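Local coordinates for protein IclR transcriptional regulator (Thermotoga maritima, PDB 1MKM) that probably binds DNA through a winged helix-turn-helix domain and regulates transcription, with a zinc-binding, GAF-like C-terminal domain, at residues V202-S216 / L236-Y249. Numbering follows the deposited sequence.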
ATOM      1  N   VAL B 202     -19.330  32.371   0.501  1.00 80.09           N
ATOM      2  CA  VAL B 202     -19.237  33.700   1.098  1.00 82.40           C
ATOM      3  C   VAL B 202     -17.929  34.337   0.603  1.00 85.01           C
ATOM      4  O   VAL B 202     -16.951  33.630   0.355  1.00 88.92           O
ATOM      5  CB  VAL B 202     -19.198  33.593   2.641  1.00 78.04           C
ATOM      6  CG1 VAL B 202     -19.081  34.965   3.270  1.00 87.32           C
ATOM      7  CG2 VAL B 202     -20.437  32.886   3.139  1.00 79.63           C
ATOM      8  N   PRO B 203     -17.897  35.674   0.443  1.00 82.56           N
ATOM      9  CA  PRO B 203     -16.688  36.369  -0.030  1.00 80.67           C
ATOM     10  C   PRO B 203     -15.625  36.618   1.038  1.00 74.48           C
ATOM     11  O   PRO B 203     -15.831  36.355   2.219  1.00 84.22           O
ATOM     12  CB  PRO B 203     -17.231  37.690  -0.578  1.00 74.73           C
ATOM     13  CG  PRO B 203     -18.670  37.411  -0.851  1.00 84.12           C
ATOM     14  CD  PRO B 203     -19.063  36.561   0.325  1.00 83.66           C
ATOM     15  N   ILE B 204     -14.489  37.138   0.593  1.00 77.07           N
ATOM     16  CA  ILE B 204     -13.367  37.477   1.461  1.00 71.93           C
ATOM     17  C   ILE B 204     -12.877  38.831   0.961  1.00 73.00           C
ATOM     18  O   ILE B 204     -12.390  38.928  -0.162  1.00 77.91           O
ATOM     19  CB  ILE B 204     -12.203  36.469   1.325  1.00 68.12           C
ATOM     20  CG1 ILE B 204     -12.596  35.096   1.879  1.00 67.29           C
ATOM     21  CG2 ILE B 204     -10.984  36.997   2.072  1.00 70.92           C
ATOM     22  CD1 ILE B 204     -12.536  34.998   3.409  1.00 71.38           C
ATOM     23  N   PHE B 205     -12.998  39.869   1.784  1.00 64.43           N
ATOM     24  CA  PHE B 205     -12.574  41.208   1.378  1.00 62.42           C
ATOM     25  C   PHE B 205     -11.146  41.563   1.806  1.00 73.21           C
ATOM     26  O   PHE B 205     -10.595  40.998   2.763  1.00 57.22           O
ATOM     27  CB  PHE B 205     -13.563  42.247   1.919  1.00 70.35           C
ATOM     28  CG  PHE B 205     -14.987  41.974   1.527  1.00 77.32           C
ATOM     29  CD1 PHE B 205     -15.973  41.803   2.500  1.00 77.59           C
ATOM     30  CD2 PHE B 205     -15.338  41.835   0.181  1.00 74.37           C
ATOM     31  CE1 PHE B 205     -17.291  41.491   2.135  1.00 78.24           C
ATOM     32  CE2 PHE B 205     -16.651  41.525  -0.193  1.00 68.91           C
ATOM     33  CZ  PHE B 205     -17.628  41.353   0.784  1.00 68.27           C
ATOM     34  N   ASP B 206     -10.557  42.512   1.083  1.00 77.62           N
ATOM     35  CA  ASP B 206      -9.191  42.954   1.338  1.00 87.07           C
ATOM     36  C   ASP B 206      -9.142  44.343   1.964  1.00 85.24           C
ATOM     37  O   ASP B 206     -10.062  44.752   2.671  1.00 84.86           O
ATOM     38  CB  ASP B 206      -8.412  42.961   0.021  1.00 96.39           C
ATOM     39  CG  ASP B 206      -8.942  43.991  -0.960  1.00100.02           C
ATOM     40  OD1 ASP B 206     -10.158  44.279  -0.924  1.00101.01           O
ATOM     41  OD2 ASP B 206      -8.147  44.508  -1.773  1.00103.30           O
ATOM     42  N   HIS B 207      -8.050  45.055   1.701  1.00 89.74           N
ATOM     43  CA  HIS B 207      -7.848  46.411   2.208  1.00 92.72           C
ATOM     44  C   HIS B 207      -9.090  47.279   2.000  1.00 90.91           C
ATOM     45  O   HIS B 207      -9.812  47.597   2.942  1.00 84.96           O
ATOM     46  CB  HIS B 207      -6.667  47.070   1.487  1.00 98.68           C
ATOM     47  CG  HIS B 207      -5.333  46.782   2.103  1.00103.49           C
ATOM     48  ND1 HIS B 207      -5.015  45.563   2.660  1.00113.63           N
ATOM     49  CD2 HIS B 207      -4.222  47.548   2.212  1.00106.21           C
ATOM     50  CE1 HIS B 207      -3.763  45.589   3.085  1.00113.65           C
ATOM     51  NE2 HIS B 207      -3.260  46.782   2.825  1.00111.53           N
ATOM     52  N   ASN B 208      -9.320  47.648   0.746  1.00 94.95           N
ATOM     53  CA  ASN B 208     -10.438  48.497   0.362  1.00 94.66           C
ATOM     54  C   ASN B 208     -11.723  47.712   0.122  1.00 91.80           C
ATOM     55  O   ASN B 208     -12.524  48.064  -0.746  1.00 85.05           O
ATOM     56  CB  ASN B 208     -10.063  49.273  -0.900  1.00101.20           C
ATOM     57  CG  ASN B 208      -8.624  49.763  -0.871  1.00 98.91           C
ATOM     58  OD1 ASN B 208      -7.686  48.965  -0.821  1.00 86.71           O
ATOM     59  ND2 ASN B 208      -8.444  51.082  -0.897  1.00 98.73           N
ATOM     60  N   GLY B 209     -11.909  46.645   0.891  1.00 88.65           N
ATOM     61  CA  GLY B 209     -13.104  45.830   0.759  1.00 83.28           C
ATOM     62  C   GLY B 209     -13.492  45.410  -0.651  1.00 81.45           C
ATOM     63  O   GLY B 209     -14.631  45.622  -1.077  1.00 84.40           O
ATOM     64  N   TYR B 210     -12.550  44.824  -1.382  1.00 67.22           N
ATOM     65  CA  TYR B 210     -12.818  44.345  -2.733  1.00 59.33           C
ATOM     66  C   TYR B 210     -12.935  42.817  -2.612  1.00 72.17           C
ATOM     67  O   TYR B 210     -12.328  42.210  -1.720  1.00 65.77           O
ATOM     68  CB  TYR B 210     -11.662  44.742  -3.670  1.00 57.86           C
ATOM     69  CG  TYR B 210     -11.803  44.273  -5.111  1.00 65.93           C
ATOM     70  CD1 TYR B 210     -12.657  44.925  -6.014  1.00 69.04           C
ATOM     71  CD2 TYR B 210     -11.080  43.171  -5.576  1.00 65.61           C
ATOM     72  CE1 TYR B 210     -12.784  44.485  -7.354  1.00 55.13           C
ATOM     73  CE2 TYR B 210     -11.201  42.725  -6.902  1.00 63.88           C
ATOM     74  CZ  TYR B 210     -12.054  43.383  -7.786  1.00 64.78           C
ATOM     75  OH  TYR B 210     -12.181  42.903  -9.081  1.00 56.12           O
ATOM     76  N   PRO B 211     -13.745  42.177  -3.477  1.00 74.45           N
ATOM     77  CA  PRO B 211     -13.894  40.718  -3.408  1.00 76.16           C
ATOM     78  C   PRO B 211     -12.717  39.994  -4.072  1.00 75.30           C
ATOM     79  O   PRO B 211     -12.758  39.692  -5.264  1.00 71.38           O
ATOM     80  CB  PRO B 211     -15.208  40.477  -4.142  1.00 76.72           C
ATOM     81  CG  PRO B 211     -15.153  41.517  -5.221  1.00 75.84           C
ATOM     82  CD  PRO B 211     -14.684  42.748  -4.463  1.00 71.73           C
ATOM     83  N   VAL B 212     -11.678  39.713  -3.294  1.00 71.00           N
ATOM     84  CA  VAL B 212     -10.496  39.035  -3.812  1.00 70.93           C
ATOM     85  C   VAL B 212     -10.511  37.521  -3.651  1.00 73.05           C
ATOM     86  O   VAL B 212      -9.614  36.839  -4.149  1.00 75.10           O
ATOM     87  CB  VAL B 212      -9.222  39.531  -3.129  1.00 65.36           C
ATOM     88  CG1 VAL B 212      -9.083  41.022  -3.317  1.00 51.80           C
ATOM     89  CG2 VAL B 212      -9.253  39.152  -1.653  1.00 50.27           C
ATOM     90  N   ALA B 213     -11.508  36.984  -2.956  1.00 75.77           N
ATOM     91  CA  ALA B 213     -11.554  35.540  -2.762  1.00 74.11           C
ATOM     92  C   ALA B 213     -12.938  34.968  -2.528  1.00 71.25           C
ATOM     93  O   ALA B 213     -13.902  35.693  -2.286  1.00 75.27           O
ATOM     94  CB  ALA B 213     -10.644  35.148  -1.614  1.00 73.02           C
ATOM     95  N   GLY B 214     -13.016  33.647  -2.604  1.00 61.32           N
ATOM     96  CA  GLY B 214     -14.270  32.970  -2.389  1.00 55.75           C
ATOM     97  C   GLY B 214     -14.019  31.683  -1.639  1.00 59.44           C
ATOM     98  O   GLY B 214     -13.111  30.929  -1.987  1.00 53.74           O
ATOM     99  N   VAL B 215     -14.805  31.457  -0.589  1.00 55.72           N
ATOM    100  CA  VAL B 215     -14.722  30.255   0.224  1.00 52.97           C
ATOM    101  C   VAL B 215     -16.085  29.602   0.098  1.00 52.43           C
ATOM    102  O   VAL B 215     -17.109  30.292   0.103  1.00 50.44           O
ATOM    103  CB  VAL B 215     -14.475  30.595   1.704  1.00 58.49           C
ATOM    104  CG1 VAL B 215     -13.166  31.317   1.850  1.00 64.63           C
ATOM    105  CG2 VAL B 215     -15.592  31.479   2.234  1.00 62.83           C
ATOM    106  N   SER B 216     -16.119  28.287  -0.045  1.00 43.01           N
ATOM    107  CA  SER B 216     -17.402  27.625  -0.150  1.00 50.28           C
ATOM    108  C   SER B 216     -17.369  26.193   0.350  1.00 54.16           C
ATOM    109  O   SER B 216     -16.299  25.588   0.483  1.00 51.51           O
ATOM    110  CB  SER B 216     -17.917  27.675  -1.596  1.00 53.07           C
ATOM    111  OG  SER B 216     -17.067  26.996  -2.492  1.00 47.98           O
ATOM    112  N   LEU B 236     -19.304  29.334   7.352  1.00 58.41           N
ATOM    113  CA  LEU B 236     -18.632  29.970   6.231  1.00 68.86           C
ATOM    114  C   LEU B 236     -18.399  31.443   6.534  1.00 67.05           C
ATOM    115  O   LEU B 236     -17.258  31.919   6.539  1.00 63.16           O
ATOM    116  CB  LEU B 236     -19.491  29.818   4.972  1.00 76.73           C
ATOM    117  CG  LEU B 236     -18.804  29.464   3.649  1.00 74.99           C
ATOM    118  CD1 LEU B 236     -17.733  28.405   3.864  1.00 64.56           C
ATOM    119  CD2 LEU B 236     -19.857  28.971   2.674  1.00 72.16           C
ATOM    120  N   LYS B 237     -19.482  32.164   6.802  1.00 72.15           N
ATOM    121  CA  LYS B 237     -19.378  33.585   7.097  1.00 75.10           C
ATOM    122  C   LYS B 237     -18.502  33.836   8.311  1.00 64.83           C
ATOM    123  O   LYS B 237     -17.805  34.845   8.376  1.00 67.76           O
ATOM    124  CB  LYS B 237     -20.763  34.198   7.323  1.00 81.59           C
ATOM    125  CG  LYS B 237     -21.088  35.334   6.361  1.00 90.41           C
ATOM    126  CD  LYS B 237     -20.004  36.412   6.365  1.00 91.15           C
ATOM    127  CE  LYS B 237     -20.322  37.513   5.358  1.00 95.68           C
ATOM    128  NZ  LYS B 237     -19.261  38.565   5.265  1.00103.31           N
ATOM    129  N   GLU B 238     -18.528  32.916   9.268  1.00 61.50           N
ATOM    130  CA  GLU B 238     -17.719  33.067  10.471  1.00 74.48           C
ATOM    131  C   GLU B 238     -16.228  33.116  10.135  1.00 76.88           C
ATOM    132  O   GLU B 238     -15.504  33.989  10.623  1.00 77.89           O
ATOM    133  CB  GLU B 238     -17.972  31.917  11.448  1.00 75.85           C
ATOM    134  CG  GLU B 238     -17.148  32.021  12.729  1.00 79.91           C
ATOM    135  CD  GLU B 238     -17.181  30.751  13.566  1.00 76.83           C
ATOM    136  OE1 GLU B 238     -18.287  30.228  13.814  1.00 80.57           O
ATOM    137  OE2 GLU B 238     -16.101  30.281  13.984  1.00 78.03           O
ATOM    138  N   LYS B 239     -15.773  32.169   9.314  1.00 69.26           N
ATOM    139  CA  LYS B 239     -14.373  32.115   8.920  1.00 57.86           C
ATOM    140  C   LYS B 239     -14.114  33.257   7.955  1.00 58.09           C
ATOM    141  O   LYS B 239     -13.072  33.903   8.012  1.00 52.51           O
ATOM    142  CB  LYS B 239     -14.045  30.774   8.247  1.00 57.38           C
ATOM    143  CG  LYS B 239     -14.204  29.553   9.151  1.00 50.15           C
ATOM    144  CD  LYS B 239     -13.237  29.607  10.332  1.00 58.56           C
ATOM    145  CE  LYS B 239     -13.334  28.355  11.207  1.00 57.54           C
ATOM    146  NZ  LYS B 239     -12.378  28.393  12.350  1.00 51.29           N
ATOM    147  N   ALA B 240     -15.067  33.512   7.066  1.00 53.38           N
ATOM    148  CA  ALA B 240     -14.901  34.599   6.110  1.00 54.90           C
ATOM    149  C   ALA B 240     -14.493  35.873   6.849  1.00 62.69           C
ATOM    150  O   ALA B 240     -13.422  36.444   6.603  1.00 57.36           O
ATOM    151  CB  ALA B 240     -16.196  34.826   5.348  1.00 65.34           C
ATOM    152  N   GLU B 241     -15.351  36.312   7.765  1.00 69.64           N
ATOM    153  CA  GLU B 241     -15.087  37.513   8.539  1.00 75.79           C
ATOM    154  C   GLU B 241     -13.693  37.495   9.165  1.00 70.97           C
ATOM    155  O   GLU B 241     -12.958  38.480   9.087  1.00 73.59           O
ATOM    156  CB  GLU B 241     -16.153  37.678   9.627  1.00 72.33           C
ATOM    157  CG  GLU B 241     -15.816  38.737  10.656  1.00 85.57           C
ATOM    158  CD  GLU B 241     -16.968  39.027  11.590  1.00 92.71           C
ATOM    159  OE1 GLU B 241     -17.590  38.054  12.078  1.00 94.08           O
ATOM    160  OE2 GLU B 241     -17.241  40.226  11.837  1.00 78.55           O
ATOM    161  N   GLU B 242     -13.327  36.372   9.775  1.00 63.64           N
ATOM    162  CA  GLU B 242     -12.015  36.254  10.413  1.00 64.00           C
ATOM    163  C   GLU B 242     -10.869  36.405   9.422  1.00 65.44           C
ATOM    164  O   GLU B 242      -9.892  37.113   9.693  1.00 59.95           O
ATOM    165  CB  GLU B 242     -11.887  34.908  11.129  1.00 67.88           C
ATOM    166  CG  GLU B 242     -10.465  34.577  11.565  1.00 63.29           C
ATOM    167  CD  GLU B 242      -9.967  35.477  12.670  1.00 67.32           C
ATOM    168  OE1 GLU B 242     -10.130  36.707  12.556  1.00 69.77           O
ATOM    169  OE2 GLU B 242      -9.405  34.953  13.656  1.00 76.01           O
ATOM    170  N   ILE B 243     -10.991  35.721   8.281  1.00 63.46           N
ATOM    171  CA  ILE B 243      -9.983  35.758   7.222  1.00 57.82           C
ATOM    172  C   ILE B 243      -9.906  37.151   6.629  1.00 63.01           C
ATOM    173  O   ILE B 243      -8.820  37.735   6.527  1.00 66.19           O
ATOM    174  CB  ILE B 243     -10.318  34.777   6.069  1.00 53.94           C
ATOM    175  CG1 ILE B 243     -10.371  33.340   6.592  1.00 60.72           C
ATOM    176  CG2 ILE B 243      -9.278  34.898   4.966  1.00 58.10           C
ATOM    177  CD1 ILE B 243     -11.072  32.370   5.657  1.00 61.33           C
ATOM    178  N   SER B 244     -11.059  37.675   6.227  1.00 65.21           N
ATOM    179  CA  SER B 244     -11.135  39.003   5.639  1.00 71.82           C
ATOM    180  C   SER B 244     -10.366  39.997   6.496  1.00 79.68           C
ATOM    181  O   SER B 244      -9.620  40.830   5.980  1.00 84.17           O
ATOM    182  CB  SER B 244     -12.589  39.432   5.524  1.00 60.12           C
ATOM    183  OG  SER B 244     -13.332  38.429   4.863  1.00 59.85           O
ATOM    184  N   ARG B 245     -10.544  39.896   7.809  1.00 86.09           N
ATOM    185  CA  ARG B 245      -9.851  40.775   8.740  1.00 91.47           C
ATOM    186  C   ARG B 245      -8.361  40.808   8.429  1.00 90.14           C
ATOM    187  O   ARG B 245      -7.797  41.875   8.185  1.00 92.00           O
ATOM    188  CB  ARG B 245     -10.075  40.299  10.177  1.00 97.94           C
ATOM    189  CG  ARG B 245     -11.474  40.560  10.690  1.00 97.04           C
ATOM    190  CD  ARG B 245     -11.684  39.942  12.052  1.00106.71           C
ATOM    191  NE  ARG B 245     -12.960  40.347  12.634  1.00112.64           N
ATOM    192  CZ  ARG B 245     -13.464  39.841  13.754  1.00112.05           C
ATOM    193  NH1 ARG B 245     -12.799  38.900  14.415  1.00111.14           N
ATOM    194  NH2 ARG B 245     -14.626  40.283  14.220  1.00108.26           N
ATOM    195  N   LYS B 246      -7.730  39.635   8.434  1.00 87.05           N
ATOM    196  CA  LYS B 246      -6.305  39.526   8.136  1.00 87.97           C
ATOM    197  C   LYS B 246      -5.935  40.272   6.851  1.00 90.31           C
ATOM    198  O   LYS B 246      -4.839  40.829   6.741  1.00 88.83           O
ATOM    199  CB  LYS B 246      -5.899  38.051   8.020  1.00 89.17           C
ATOM    200  CG  LYS B 246      -5.427  37.409   9.326  1.00 80.45           C
ATOM    201  CD  LYS B 246      -6.403  37.656  10.461  1.00 85.12           C
ATOM    202  CE  LYS B 246      -6.043  36.864  11.700  1.00 73.88           C
ATOM    203  NZ  LYS B 246      -6.288  35.414  11.494  1.00 86.75           N
ATOM    204  N   LEU B 247      -6.851  40.281   5.884  1.00 91.25           N
ATOM    205  CA  LEU B 247      -6.622  40.977   4.619  1.00 90.77           C
ATOM    206  C   LEU B 247      -6.763  42.485   4.800  1.00 92.85           C
ATOM    207  O   LEU B 247      -7.028  43.215   3.843  1.00 92.84           O
ATOM    208  CB  LEU B 247      -7.614  40.503   3.553  1.00 88.22           C
ATOM    209  CG  LEU B 247      -7.264  39.243   2.758  1.00 79.65           C
ATOM    210  CD1 LEU B 247      -7.097  38.049   3.678  1.00 76.55           C
ATOM    211  CD2 LEU B 247      -8.363  38.997   1.744  1.00 82.75           C
ATOM    212  N   GLY B 248      -6.587  42.940   6.037  1.00 93.17           N
ATOM    213  CA  GLY B 248      -6.688  44.355   6.334  1.00 91.64           C
ATOM    214  C   GLY B 248      -8.067  44.924   6.074  1.00 92.58           C
ATOM    215  O   GLY B 248      -8.202  45.981   5.458  1.00 97.90           O
ATOM    216  N   TYR B 249      -9.097  44.224   6.532  1.00 88.89           N
ATOM    217  CA  TYR B 249     -10.458  44.703   6.347  1.00 93.77           C
ATOM    218  C   TYR B 249     -11.188  44.757   7.679  1.00 99.45           C
ATOM    219  O   TYR B 249     -11.448  45.883   8.163  1.00101.83           O
ATOM    220  CB  TYR B 249     -11.226  43.796   5.384  1.00 91.51           C
ATOM    221  CG  TYR B 249     -12.670  44.209   5.180  1.00 90.82           C
ATOM    222  CD1 TYR B 249     -13.000  45.527   4.866  1.00 91.49           C
ATOM    223  CD2 TYR B 249     -13.702  43.275   5.256  1.00 93.15           C
ATOM    224  CE1 TYR B 249     -14.320  45.905   4.627  1.00 91.98           C
ATOM    225  CE2 TYR B 249     -15.029  43.642   5.018  1.00 87.15           C
ATOM    226  CZ  TYR B 249     -15.327  44.958   4.701  1.00 87.57           C
ATOM    227  OH  TYR B 249     -16.624  45.325   4.435  1.00 86.77           O
ATOM    228  OXT TYR B 249     -11.482  43.670   8.220  1.00104.37           O
TER
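V202, I204 and V215 rest on L236, A240 and I243 where the C-terminal helix 226-246 packs against the antiparallel sheet of the GAF-like domain of this IclR-family protein. Residues 236-246 of that helix run nearly parallel to strand 202-205, at 16° and 6.9 Å between axes, a closeness that suits the small A240: its CB lies 3.6 Å from V202 CG1. The two V202 branches divide the work, CG1 against the bent aliphatic chain of K237, an exposed residue at the margin of the contact, and CG2 against L236.

I204 can be followed outward. CB lies near S244 OG; CG2, anti to the backbone N, presses on L247 CD2 at a tight 3.3 Å; CG1, anti to the carbonyl carbon (chi1 -68°), carries CD1 to the helix, 3.5 Å from I243 CB and close to A240 CA. A branched chain thus touches the last turns of the helix with CD1 and the residue just past its end with CG2. L236 slides past V202 and V215, its CD1 and CD2 reaching S216 CA near the zinc site; an alanine here, stripped of both methyls, would probably leave V215 CG2 and S216 CA without their apolar partner.

S244 suits the buried seam because its hydroxyl donates to A240 O, 2.6 Å from OG, and accepts a weak bond from the backbone N-H of F205. Past the helix end, the chain terminus folds over the hairpin turn. F205 points its ring edge at the face of Y249 in an offset edge-to-face pair, planes at 80°, while F205 CB sits over a Y249 face, 3.9 Å from the centroid. Beyond it, H207 ND1 donates a weak bond to L247 O at 3.3 Å.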